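Local coordinates for glycosyl hydrolase family 2, TIM barrel domain protein (Parabacteroides merdae ATCC 43184, PDB 6DXU) that probably hydrolyses beta-D-glucuronides, as a glycoside hydrolase family 2 beta-glucuronidase from a bacterium of the human gut, at residues I363-Y368 against I383-E388. Numbering follows the deposited sequence.
Sequences IRLGHY and ILVWEE
Ile-363 and Arg-364 pair in parallel with Val-385 and Trp-386, joining two neighbouring strands of the TIM barrel in a beta-alpha-beta unit whose crossover is helix 372-381. The case illustrates how a barrel strand pair can carry apolar packing towards its helices and a polar cluster on its other face. Three backbone hydrogen bonds set the register: Ile-363 N to Leu-384 O, Trp-386 N to Ile-363 O (2.9 Å) and Leu-365 N to Trp-386 O. Beyond Arg-364 the first strand gives way to a type II' turn from Leu-365 to Tyr-368; there a water accepts from Glu-388 N at 2.9 Å and lies close to Gly-366 O and Tyr-368 O, linking the turn to the end of strand 384-388.

Apolar contacts occupy the helix-facing side. Ile-363 CG2 meets Ile-383 CG2 at 3.6 Å and also touches Val-385 CG2, while Leu-365 CD1 reaches Val-385 CG1; Cys-378 of the crossover helix touches both Ile-363 and Val-385.

Charge and aromatic contacts share the inward face, a polar cluster consistent with the active-site region of a family 2 hydrolase. With CG anti to the backbone N (chi1 172°) and its chain extended to NE, Arg-364 runs alongside Trp-386, placing CD 3.6 Å from the five-membered ring centroid in a CH-pi contact over the indole face. Glu-514 forms a salt bridge to Arg-364 NH1. The guanidinium also grips Glu-388 side-on in a salt bridge, NE and NH2 both donating to OE1, with NE at 2.9 Å. Trp-386 NE1 adds a third donor, using the anti lone pair of OE1. With His-367 ND1 donating to OE2 at 3.0 Å, these bonds fix the buried carboxylate's rotation. OE2 lies close to the plane of the His-367 ring, while ND1 reaches it from above the carboxylate plane.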
loop_
_atom_site.group_PDB
_atom_site.type_symbol
_atom_site.label_atom_id
_atom_site.label_comp_id
_atom_site.label_asym_id
_atom_site.label_seq_id
_atom_site.Cartn_x
_atom_site.Cartn_y
_atom_site.Cartn_z
ATOM N N ILE D 363 40.727 -19.352 -5.781
ATOM C CA ILE D 363 40.235 -18.045 -6.191
ATOM C C ILE D 363 39.118 -17.618 -5.249
ATOM O O ILE D 363 38.269 -18.425 -4.852
ATOM C CB ILE D 363 39.769 -18.040 -7.670
ATOM C CG1 ILE D 363 39.471 -16.606 -8.143
ATOM C CG2 ILE D 363 38.560 -18.962 -7.879
ATOM C CD1 ILE D 363 39.236 -16.485 -9.652
ATOM N N ARG D 364 39.142 -16.351 -4.877
ATOM C CA ARG D 364 38.005 -15.696 -4.243
ATOM C C ARG D 364 37.326 -14.862 -5.319
ATOM O O ARG D 364 37.972 -14.019 -5.949
ATOM C CB ARG D 364 38.471 -14.847 -3.062
ATOM C CG ARG D 364 37.393 -13.951 -2.413
ATOM C CD ARG D 364 37.944 -13.309 -1.150
ATOM N NE ARG D 364 37.068 -12.266 -0.620
ATOM C CZ ARG D 364 37.399 -10.987 -0.475
ATOM N NH1 ARG D 364 38.600 -10.546 -0.836
ATOM N NH2 ARG D 364 36.512 -10.140 0.037
ATOM N N LEU D 365 36.040 -15.123 -5.563
ATOM C CA LEU D 365 35.369 -14.617 -6.766
ATOM C C LEU D 365 34.881 -13.177 -6.573
ATOM O O LEU D 365 33.708 -12.850 -6.750
ATOM C CB LEU D 365 34.231 -15.552 -7.161
ATOM C CG LEU D 365 34.710 -16.924 -7.648
ATOM C CD1 LEU D 365 33.545 -17.869 -7.915
ATOM C CD2 LEU D 365 35.540 -16.758 -8.922
ATOM N N GLY D 366 35.828 -12.297 -6.246
ATOM C CA GLY D 366 35.458 -10.917 -6.014
ATOM C C GLY D 366 34.519 -10.842 -4.835
ATOM O O GLY D 366 34.648 -11.594 -3.863
ATOM N N HIS D 367 33.537 -9.950 -4.922
ATOM C CA HIS D 367 32.645 -9.704 -3.800
ATOM C C HIS D 367 31.222 -10.195 -4.055
ATOM O O HIS D 367 30.280 -9.697 -3.425
ATOM C CB HIS D 367 32.644 -8.211 -3.462
ATOM C CG HIS D 367 34.008 -7.677 -3.148
ATOM N ND1 HIS D 367 34.842 -8.269 -2.223
ATOM C CD2 HIS D 367 34.704 -6.639 -3.671
ATOM C CE1 HIS D 367 35.982 -7.601 -2.168
ATOM N NE2 HIS D 367 35.923 -6.605 -3.034
ATOM N N TYR D 368 31.037 -11.179 -4.934
ATOM C CA TYR D 368 29.674 -11.596 -5.260
ATOM C C TYR D 368 29.683 -12.958 -5.938
ATOM O O TYR D 368 30.728 -13.465 -6.366
ATOM C CB TYR D 368 28.972 -10.546 -6.152
ATOM C CG TYR D 368 29.906 -9.998 -7.212
ATOM C CD1 TYR D 368 30.226 -10.743 -8.338
ATOM C CD2 TYR D 368 30.485 -8.730 -7.076
ATOM C CE1 TYR D 368 31.100 -10.245 -9.315
ATOM C CE2 TYR D 368 31.361 -8.229 -8.039
ATOM C CZ TYR D 368 31.660 -8.983 -9.160
ATOM O OH TYR D 368 32.543 -8.465 -10.108
ATOM N N ILE D 383 40.511 -25.452 -9.410
ATOM C CA ILE D 383 40.714 -24.203 -8.681
ATOM C C ILE D 383 39.696 -24.168 -7.549
ATOM O O ILE D 383 38.489 -24.123 -7.808
ATOM C CB ILE D 383 40.556 -22.971 -9.586
ATOM C CG1 ILE D 383 41.555 -23.031 -10.744
ATOM C CG2 ILE D 383 40.707 -21.672 -8.764
ATOM C CD1 ILE D 383 41.352 -21.901 -11.776
ATOM N N LEU D 384 40.172 -24.214 -6.302
ATOM C CA LEU D 384 39.286 -24.108 -5.149
ATOM C C LEU D 384 38.686 -22.699 -5.071
ATOM O O LEU D 384 39.260 -21.728 -5.573
ATOM C CB LEU D 384 40.042 -24.434 -3.863
ATOM C CG LEU D 384 40.533 -25.886 -3.779
ATOM C CD1 LEU D 384 41.672 -26.031 -2.773
ATOM C CD2 LEU D 384 39.372 -26.804 -3.435
ATOM N N VAL D 385 37.523 -22.583 -4.420
ATOM C CA VAL D 385 36.714 -21.370 -4.518
ATOM C C VAL D 385 36.235 -20.885 -3.152
ATOM O O VAL D 385 35.697 -21.661 -2.350
ATOM C CB VAL D 385 35.504 -21.593 -5.449
ATOM C CG1 VAL D 385 34.465 -20.475 -5.300
ATOM C CG2 VAL D 385 35.971 -21.686 -6.890
ATOM N N TRP D 386 36.402 -19.579 -2.926
ATOM C CA TRP D 386 35.690 -18.785 -1.930
ATOM C C TRP D 386 34.730 -17.880 -2.695
ATOM O O TRP D 386 35.154 -17.134 -3.595
ATOM C CB TRP D 386 36.706 -17.996 -1.100
ATOM C CG TRP D 386 36.285 -16.823 -0.214
ATOM C CD1 TRP D 386 35.207 -15.968 -0.362
ATOM C CD2 TRP D 386 37.005 -16.346 0.937
ATOM N NE1 TRP D 386 35.215 -15.016 0.636
ATOM C CE2 TRP D 386 36.305 -15.221 1.441
ATOM C CE3 TRP D 386 38.165 -16.762 1.590
ATOM C CZ2 TRP D 386 36.735 -14.520 2.562
ATOM C CZ3 TRP D 386 38.582 -16.068 2.710
ATOM C CH2 TRP D 386 37.881 -14.958 3.178
ATOM N N GLU D 387 33.436 -17.997 -2.393
ATOM C CA GLU D 387 32.419 -17.193 -3.055
ATOM C C GLU D 387 31.560 -16.522 -1.992
ATOM O O GLU D 387 31.078 -17.193 -1.065
ATOM C CB GLU D 387 31.572 -18.060 -4.003
ATOM C CG GLU D 387 30.732 -17.238 -5.008
ATOM C CD GLU D 387 29.972 -18.117 -5.985
ATOM O OE1 GLU D 387 29.516 -19.228 -5.602
ATOM O OE2 GLU D 387 29.836 -17.699 -7.146
ATOM N N GLU D 388 31.339 -15.206 -2.131
ATOM C CA GLU D 388 30.706 -14.431 -1.066
ATOM C C GLU D 388 29.527 -13.619 -1.585
ATOM O O GLU D 388 29.355 -13.443 -2.793
ATOM C CB GLU D 388 31.710 -13.482 -0.386
ATOM C CG GLU D 388 32.199 -12.312 -1.233
ATOM C CD GLU D 388 33.408 -11.611 -0.587
ATOM O OE1 GLU D 388 34.252 -12.313 0.011
ATOM O OE2 GLU D 388 33.483 -10.362 -0.629
HETATM O O HOH W 1 32.789 -14.113 -4.357
#